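PDB 2ECE: 462aa long hypothetical selenium-binding protein from Sulfolobus tokodaii, which is of unknown function but possibly binds selenium. Local coordinates for residues A[276-284]-A[295-303]; A[323-331]-A[383-391]. All blocks are in the same frame, centred on the assembly; numbering follows the deposited sequence.

Contact 1 (A[276-284]-A[295-303]); sequences KDLSSSIWL and EKVIEIPAE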
# COMPACT_ATOMS: atom_id res chain seq x y z
N LYS A 276 6.90 -12.77 -20.06
CA LYS A 276 7.15 -12.72 -21.50
C LYS A 276 8.07 -11.57 -21.92
O LYS A 276 9.00 -11.76 -22.71
CB LYS A 276 5.84 -12.60 -22.28
CG LYS A 276 6.03 -12.47 -23.79
CD LYS A 276 4.79 -11.93 -24.49
CE LYS A 276 5.01 -11.79 -26.00
NZ LYS A 276 3.90 -11.07 -26.70
N ASP A 277 7.81 -10.38 -21.39
CA ASP A 277 8.61 -9.22 -21.75
C ASP A 277 8.91 -8.24 -20.62
O ASP A 277 9.30 -7.10 -20.88
CB ASP A 277 7.94 -8.46 -22.90
CG ASP A 277 6.53 -8.02 -22.56
OD1 ASP A 277 6.11 -8.21 -21.40
OD2 ASP A 277 5.84 -7.48 -23.45
N LEU A 278 8.73 -8.67 -19.38
CA LEU A 278 9.02 -7.83 -18.22
C LEU A 278 8.15 -6.58 -18.07
O LEU A 278 8.48 -5.69 -17.30
CB LEU A 278 10.49 -7.38 -18.24
CG LEU A 278 11.60 -8.42 -18.16
CD1 LEU A 278 12.94 -7.75 -18.45
CD2 LEU A 278 11.62 -9.05 -16.78
N SER A 279 7.04 -6.51 -18.81
CA SER A 279 6.17 -5.35 -18.71
C SER A 279 5.30 -5.42 -17.46
O SER A 279 5.18 -6.47 -16.83
CB SER A 279 5.26 -5.25 -19.93
OG SER A 279 4.34 -6.33 -19.96
N SER A 280 4.71 -4.28 -17.10
CA SER A 280 3.80 -4.20 -15.96
C SER A 280 2.45 -3.93 -16.58
O SER A 280 2.36 -3.39 -17.69
CB SER A 280 4.18 -3.05 -15.02
OG SER A 280 5.33 -3.37 -14.24
N SER A 281 1.38 -4.31 -15.90
CA SER A 281 0.05 -4.07 -16.43
C SER A 281 -0.93 -3.77 -15.32
O SER A 281 -0.78 -4.26 -14.19
CB SER A 281 -0.43 -5.27 -17.26
OG SER A 281 -0.32 -6.48 -16.54
N ILE A 282 -1.91 -2.94 -15.63
CA ILE A 282 -2.95 -2.59 -14.68
C ILE A 282 -4.22 -3.26 -15.17
O ILE A 282 -4.54 -3.20 -16.36
CB ILE A 282 -3.17 -1.07 -14.61
CG1 ILE A 282 -1.88 -0.38 -14.16
CG2 ILE A 282 -4.32 -0.75 -13.67
CD1 ILE A 282 -1.29 -0.94 -12.87
N TRP A 283 -4.93 -3.91 -14.26
CA TRP A 283 -6.14 -4.61 -14.63
C TRP A 283 -7.36 -4.05 -13.92
O TRP A 283 -7.30 -3.68 -12.75
CB TRP A 283 -6.00 -6.09 -14.30
CG TRP A 283 -4.99 -6.80 -15.14
CD1 TRP A 283 -3.63 -6.62 -15.14
CD2 TRP A 283 -5.25 -7.83 -16.10
NE1 TRP A 283 -3.03 -7.47 -16.04
CE2 TRP A 283 -4.00 -8.22 -16.65
CE3 TRP A 283 -6.41 -8.46 -16.56
CZ2 TRP A 283 -3.89 -9.21 -17.63
CZ3 TRP A 283 -6.30 -9.45 -17.55
CH2 TRP A 283 -5.04 -9.81 -18.06
N LEU A 284 -8.47 -3.98 -14.65
CA LEU A 284 -9.73 -3.48 -14.12
C LEU A 284 -10.63 -4.68 -13.84
O LEU A 284 -10.97 -5.43 -14.76
CB LEU A 284 -10.42 -2.57 -15.14
CG LEU A 284 -11.83 -2.06 -14.84
CD1 LEU A 284 -11.79 -1.12 -13.65
CD2 LEU A 284 -12.40 -1.34 -16.06
N GLU A 295 -10.10 -7.13 -16.96
CA GLU A 295 -9.49 -6.81 -18.24
C GLU A 295 -8.26 -5.93 -18.08
O GLU A 295 -8.21 -5.07 -17.20
CB GLU A 295 -10.50 -6.09 -19.13
CG GLU A 295 -11.45 -7.01 -19.88
CD GLU A 295 -12.64 -6.27 -20.45
OE1 GLU A 295 -12.49 -5.07 -20.79
OE2 GLU A 295 -13.72 -6.88 -20.57
N LYS A 296 -7.26 -6.15 -18.93
CA LYS A 296 -6.04 -5.36 -18.88
C LYS A 296 -6.35 -4.01 -19.52
O LYS A 296 -6.81 -3.95 -20.66
CB LYS A 296 -4.91 -6.06 -19.64
CG LYS A 296 -3.59 -5.31 -19.63
CD LYS A 296 -2.40 -6.20 -20.03
CE LYS A 296 -2.52 -6.74 -21.45
NZ LYS A 296 -1.31 -7.53 -21.83
N VAL A 297 -6.12 -2.93 -18.78
CA VAL A 297 -6.41 -1.60 -19.31
C VAL A 297 -5.18 -0.72 -19.51
O VAL A 297 -5.25 0.30 -20.20
CB VAL A 297 -7.43 -0.87 -18.41
CG1 VAL A 297 -8.77 -1.59 -18.47
CG2 VAL A 297 -6.93 -0.81 -16.97
N ILE A 298 -4.07 -1.10 -18.90
CA ILE A 298 -2.82 -0.36 -19.03
C ILE A 298 -1.65 -1.34 -19.08
O ILE A 298 -1.60 -2.29 -18.31
CB ILE A 298 -2.55 0.58 -17.83
CG1 ILE A 298 -3.63 1.66 -17.73
CG2 ILE A 298 -1.19 1.24 -17.99
CD1 ILE A 298 -3.51 2.51 -16.47
N GLU A 299 -0.72 -1.11 -20.00
CA GLU A 299 0.45 -1.96 -20.11
C GLU A 299 1.64 -1.06 -20.35
O GLU A 299 1.62 -0.23 -21.26
CB GLU A 299 0.31 -2.97 -21.26
CG GLU A 299 1.44 -4.00 -21.30
CD GLU A 299 1.30 -5.00 -22.44
OE1 GLU A 299 0.20 -5.57 -22.61
OE2 GLU A 299 2.29 -5.24 -23.15
N ILE A 300 2.66 -1.21 -19.52
CA ILE A 300 3.86 -0.40 -19.64
C ILE A 300 5.04 -1.32 -19.95
O ILE A 300 5.32 -2.25 -19.19
CB ILE A 300 4.14 0.37 -18.33
CG1 ILE A 300 2.96 1.29 -18.02
CG2 ILE A 300 5.43 1.18 -18.47
CD1 ILE A 300 3.06 2.00 -16.69
N PRO A 301 5.72 -1.08 -21.08
CA PRO A 301 6.87 -1.90 -21.48
C PRO A 301 8.17 -1.55 -20.76
O PRO A 301 8.32 -0.45 -20.22
CB PRO A 301 6.95 -1.65 -22.98
CG PRO A 301 6.59 -0.20 -23.06
CD PRO A 301 5.37 -0.12 -22.15
N ALA A 302 9.10 -2.50 -20.76
CA ALA A 302 10.40 -2.28 -20.14
C ALA A 302 11.20 -1.34 -21.05
O ALA A 302 10.92 -1.24 -22.24
CB ALA A 302 11.12 -3.61 -19.97
N GLU A 303 12.18 -0.65 -20.48
CA GLU A 303 13.01 0.27 -21.25
C GLU A 303 14.41 -0.30 -21.47
O GLU A 303 15.16 -0.52 -20.52
CB GLU A 303 13.14 1.62 -20.54
CG GLU A 303 11.94 2.54 -20.67
CD GLU A 303 11.80 3.15 -22.06
OE1 GLU A 303 12.72 2.97 -22.89
OE2 GLU A 303 10.77 3.81 -22.32
O HOH W 1 8.24 -4.89 -22.02
O HOH W 2 5.10 -4.79 -23.33

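Contact 2 (A[323-331]-A[383-391]); sequences VTDIDISLD and PQMLEISRD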
# COMPACT_ATOMS: atom_id res chain seq x y z
N VAL A 323 5.81 -1.67 -11.73
CA VAL A 323 4.74 -0.89 -11.12
C VAL A 323 4.36 -1.65 -9.85
O VAL A 323 3.74 -2.71 -9.93
CB VAL A 323 3.52 -0.78 -12.06
CG1 VAL A 323 2.36 -0.09 -11.35
CG2 VAL A 323 3.92 0.01 -13.31
N THR A 324 4.75 -1.10 -8.70
CA THR A 324 4.49 -1.74 -7.41
C THR A 324 3.32 -1.19 -6.59
O THR A 324 2.81 -1.88 -5.70
CB THR A 324 5.75 -1.70 -6.53
OG1 THR A 324 6.21 -0.35 -6.43
CG2 THR A 324 6.85 -2.57 -7.13
N ASP A 325 2.90 0.05 -6.85
CA ASP A 325 1.78 0.62 -6.11
C ASP A 325 0.86 1.44 -7.01
O ASP A 325 1.28 1.98 -8.04
CB ASP A 325 2.28 1.51 -4.96
CG ASP A 325 1.16 1.92 -4.01
OD1 ASP A 325 0.37 1.03 -3.63
OD2 ASP A 325 1.06 3.10 -3.62
N ILE A 326 -0.41 1.51 -6.62
CA ILE A 326 -1.42 2.28 -7.34
C ILE A 326 -2.33 2.92 -6.29
O ILE A 326 -2.45 2.41 -5.17
CB ILE A 326 -2.30 1.41 -8.28
CG1 ILE A 326 -2.91 0.24 -7.51
CG2 ILE A 326 -1.48 0.93 -9.46
CD1 ILE A 326 -4.05 -0.46 -8.25
N ASP A 327 -2.96 4.03 -6.66
CA ASP A 327 -3.85 4.72 -5.74
C ASP A 327 -4.80 5.58 -6.57
O ASP A 327 -4.40 6.16 -7.56
CB ASP A 327 -3.03 5.58 -4.78
CG ASP A 327 -3.69 5.75 -3.43
OD1 ASP A 327 -4.61 4.97 -3.10
OD2 ASP A 327 -3.29 6.66 -2.68
N ILE A 328 -6.06 5.64 -6.15
CA ILE A 328 -7.08 6.40 -6.88
C ILE A 328 -7.55 7.62 -6.09
O ILE A 328 -7.77 7.54 -4.88
CB ILE A 328 -8.32 5.51 -7.15
CG1 ILE A 328 -7.89 4.23 -7.88
CG2 ILE A 328 -9.35 6.28 -7.96
CD1 ILE A 328 -9.00 3.20 -7.98
N SER A 329 -7.71 8.75 -6.77
CA SER A 329 -8.18 9.96 -6.08
C SER A 329 -9.63 9.72 -5.64
O SER A 329 -10.34 8.93 -6.25
CB SER A 329 -8.09 11.18 -7.01
OG SER A 329 -8.76 10.95 -8.24
N LEU A 330 -10.06 10.41 -4.59
CA LEU A 330 -11.42 10.24 -4.06
C LEU A 330 -12.57 10.42 -5.05
O LEU A 330 -13.61 9.79 -4.90
CB LEU A 330 -11.64 11.17 -2.87
CG LEU A 330 -11.25 10.65 -1.48
CD1 LEU A 330 -12.12 9.47 -1.12
CD2 LEU A 330 -9.78 10.24 -1.48
N ASP A 331 -12.40 11.28 -6.05
CA ASP A 331 -13.45 11.51 -7.04
C ASP A 331 -13.44 10.41 -8.10
O ASP A 331 -14.21 10.45 -9.06
CB ASP A 331 -13.27 12.87 -7.72
CG ASP A 331 -11.87 13.05 -8.27
OD1 ASP A 331 -11.15 12.04 -8.41
OD2 ASP A 331 -11.48 14.20 -8.56
N PRO A 383 10.16 5.86 -7.12
CA PRO A 383 8.84 5.95 -6.48
C PRO A 383 8.30 4.55 -6.19
O PRO A 383 8.48 3.63 -6.99
CB PRO A 383 8.00 6.66 -7.53
CG PRO A 383 9.00 7.50 -8.27
CD PRO A 383 10.16 6.55 -8.42
N GLN A 384 7.78 4.36 -4.99
CA GLN A 384 7.18 3.09 -4.62
C GLN A 384 5.76 3.35 -4.09
O GLN A 384 4.80 3.42 -4.85
CB GLN A 384 8.07 2.39 -3.60
CG GLN A 384 7.97 0.88 -3.57
CD GLN A 384 6.60 0.39 -3.13
OE1 GLN A 384 5.67 0.29 -3.93
NE2 GLN A 384 6.47 0.10 -1.84
N MET A 385 5.65 3.55 -2.78
CA MET A 385 4.35 3.82 -2.19
C MET A 385 3.90 5.24 -2.50
O MET A 385 4.72 6.16 -2.56
CB MET A 385 4.36 3.62 -0.67
CG MET A 385 4.30 2.17 -0.22
SD MET A 385 3.07 1.18 -1.10
CE MET A 385 1.53 1.81 -0.40
N LEU A 386 2.60 5.40 -2.70
CA LEU A 386 2.01 6.69 -3.00
C LEU A 386 0.82 6.91 -2.08
O LEU A 386 0.23 5.95 -1.58
CB LEU A 386 1.46 6.73 -4.44
CG LEU A 386 2.35 6.37 -5.63
CD1 LEU A 386 1.50 6.25 -6.89
CD2 LEU A 386 3.41 7.45 -5.80
N GLU A 387 0.48 8.17 -1.83
CA GLU A 387 -0.70 8.46 -1.04
C GLU A 387 -1.23 9.81 -1.51
O GLU A 387 -0.46 10.73 -1.78
CB GLU A 387 -0.42 8.47 0.45
CG GLU A 387 -1.73 8.36 1.23
CD GLU A 387 -2.67 7.35 0.60
OE1 GLU A 387 -2.48 6.13 0.83
OE2 GLU A 387 -3.59 7.76 -0.15
N ILE A 388 -2.55 9.92 -1.62
CA ILE A 388 -3.17 11.14 -2.11
C ILE A 388 -4.04 11.83 -1.07
O ILE A 388 -4.79 11.18 -0.34
CB ILE A 388 -4.08 10.83 -3.31
CG1 ILE A 388 -3.40 9.84 -4.25
CG2 ILE A 388 -4.42 12.12 -4.05
CD1 ILE A 388 -4.37 9.13 -5.21
N SER A 389 -3.95 13.16 -1.02
CA SER A 389 -4.76 13.92 -0.08
C SER A 389 -6.22 13.71 -0.50
O SER A 389 -6.50 13.36 -1.65
CB SER A 389 -4.41 15.40 -0.16
OG SER A 389 -4.52 15.87 -1.50
N ARG A 390 -7.14 13.91 0.43
CA ARG A 390 -8.55 13.74 0.12
C ARG A 390 -9.04 14.69 -0.96
O ARG A 390 -9.88 14.31 -1.77
CB ARG A 390 -9.39 13.89 1.40
CG ARG A 390 -9.47 12.59 2.19
CD ARG A 390 -10.13 12.75 3.56
NE ARG A 390 -9.33 13.54 4.48
CZ ARG A 390 -9.43 14.85 4.63
NH1 ARG A 390 -10.31 15.54 3.91
NH2 ARG A 390 -8.66 15.49 5.50
N ASP A 391 -8.50 15.91 -0.99
CA ASP A 391 -8.93 16.86 -2.01
C ASP A 391 -8.31 16.52 -3.36
O ASP A 391 -8.62 17.15 -4.37
CB ASP A 391 -8.61 18.32 -1.62
CG ASP A 391 -7.12 18.60 -1.48
OD1 ASP A 391 -6.29 17.83 -2.02
OD2 ASP A 391 -6.78 19.62 -0.83
O HOH W 3 -1.14 3.68 -2.11
O HOH W 4 -8.41 12.42 -3.54

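Contact 1 (A[276-284]-A[295-303])
Ile282 O is gripped by two consecutive backbone amides. Val297 N donates to Ile282 O at 2.9 Å, almost in line with the carbonyl. Ile298 N adds a weak bond to Ile282 O at 3.3 Å. Val297 and Ile298 thus both face Ile282, a classic beta bulge. On both sides of it the pairing is regular antiparallel, with Ser280 bonded to Ile300 and Leu284 to Glu295 in both directions. The segments belong to a beta hairpin, strands 280-288 and 291-304, in one blade of the beta propeller.

On one face of the sheet the Trp283 indole covers Lys296. Lys296 CB sits 3.8 Å from the centroid of the six-membered ring of Trp283, 9° off its normal, as a CH-pi contact. Trp283 NE1 bonds Ser281 OG at 2.9 Å, which helps fix the turn of the ring. The Lys296 chain starts with CG anti to N, passes Ser281 CB, and bends at chi3 (62°) to bring NZ to Glu299 OE1, a salt bridge. With the indole of Trp283 cut back to an alanine, Lys296 CB is likely to lose the ring that covers it, and Ser281 OG its indole donor.

The opposite face carries Ile282 and Ile298, side by side with their CB atoms 3.7 Å apart, against Leu335. Near the loop end, a water donates to both Asp277 OD2 and Glu299 OE2, which lie 4.2 Å apart.

Contact 2 (A[323-331]-A[383-391])
This is a buried contact between the innermost strands of two neighbouring beta-propeller blades, close to the centre of the molecule. Strands 326-328 and 386-388 run almost parallel, 6° apart, but their axes stay 6.9 Å from each other. They form no common sheet. Side chains and two waters bridge them instead.

Thr324 OG1 donates to Gln384 OE1 at 2.6 Å. The Gln384 chain bends at chi2 (-65°), which brings its amide back to the threonine. Asp325 reaches across with one carboxylate oxygen: Leu386 N donates to Asp325 OD2 at 2.9 Å, on the anti side. A water gives one hydrogen to Asp325 OD2 and the other to Leu386 O. Asp325 OD1 is salt-bridged to Arg257, so both oxygens of this buried group are engaged. Met385 folds its SD and CE against the same carboxylate, with Met385 CE 3.5 Å from Asp325 OD1.

Asp327 OD2 and Glu387 OE2, two acceptors on nominally like-charged groups, lie only 2.8 Å apart, their carboxylate planes nearly perpendicular. Glu387 OE2 takes the N-H of Ile388, from above its plane, while Glu387 OE1 is bonded by Ser455. Ile388 passes Asp327 in the opposite direction and sets Ile388 CD1 3.6 Å from Ile328 C. Beyond the strands, Leu330 CB lies 3.8 Å from Arg390 O. Beside it a second water accepts from Leu330 N and donates to Ser389 O, at 2.8 Å from each.

Overall arrangement
The two contacts follow one another along the chain, and their centres are 18 Å apart. Contact 1 is an intrablade hairpin farther out, its centre about 19 Å from the chain centre. Contact 2 joins two blades, its centre about 9 Å from the chain centre. They meet at Val323 and Ile326. Ser280 OG lies 3.1 Å from Val323 N, a probable hydrogen bond, and also bonds Val272 O. Ile282 CD1 packs 3.9 Å from Ile326 CG2, and Ile300 CD1 sits 4.0 Å from Val323 CG2. The apolar face of the hairpin thus rests on the side of 323-331 turned from 383-391, while Asp325 and Asp327 point towards 383-391.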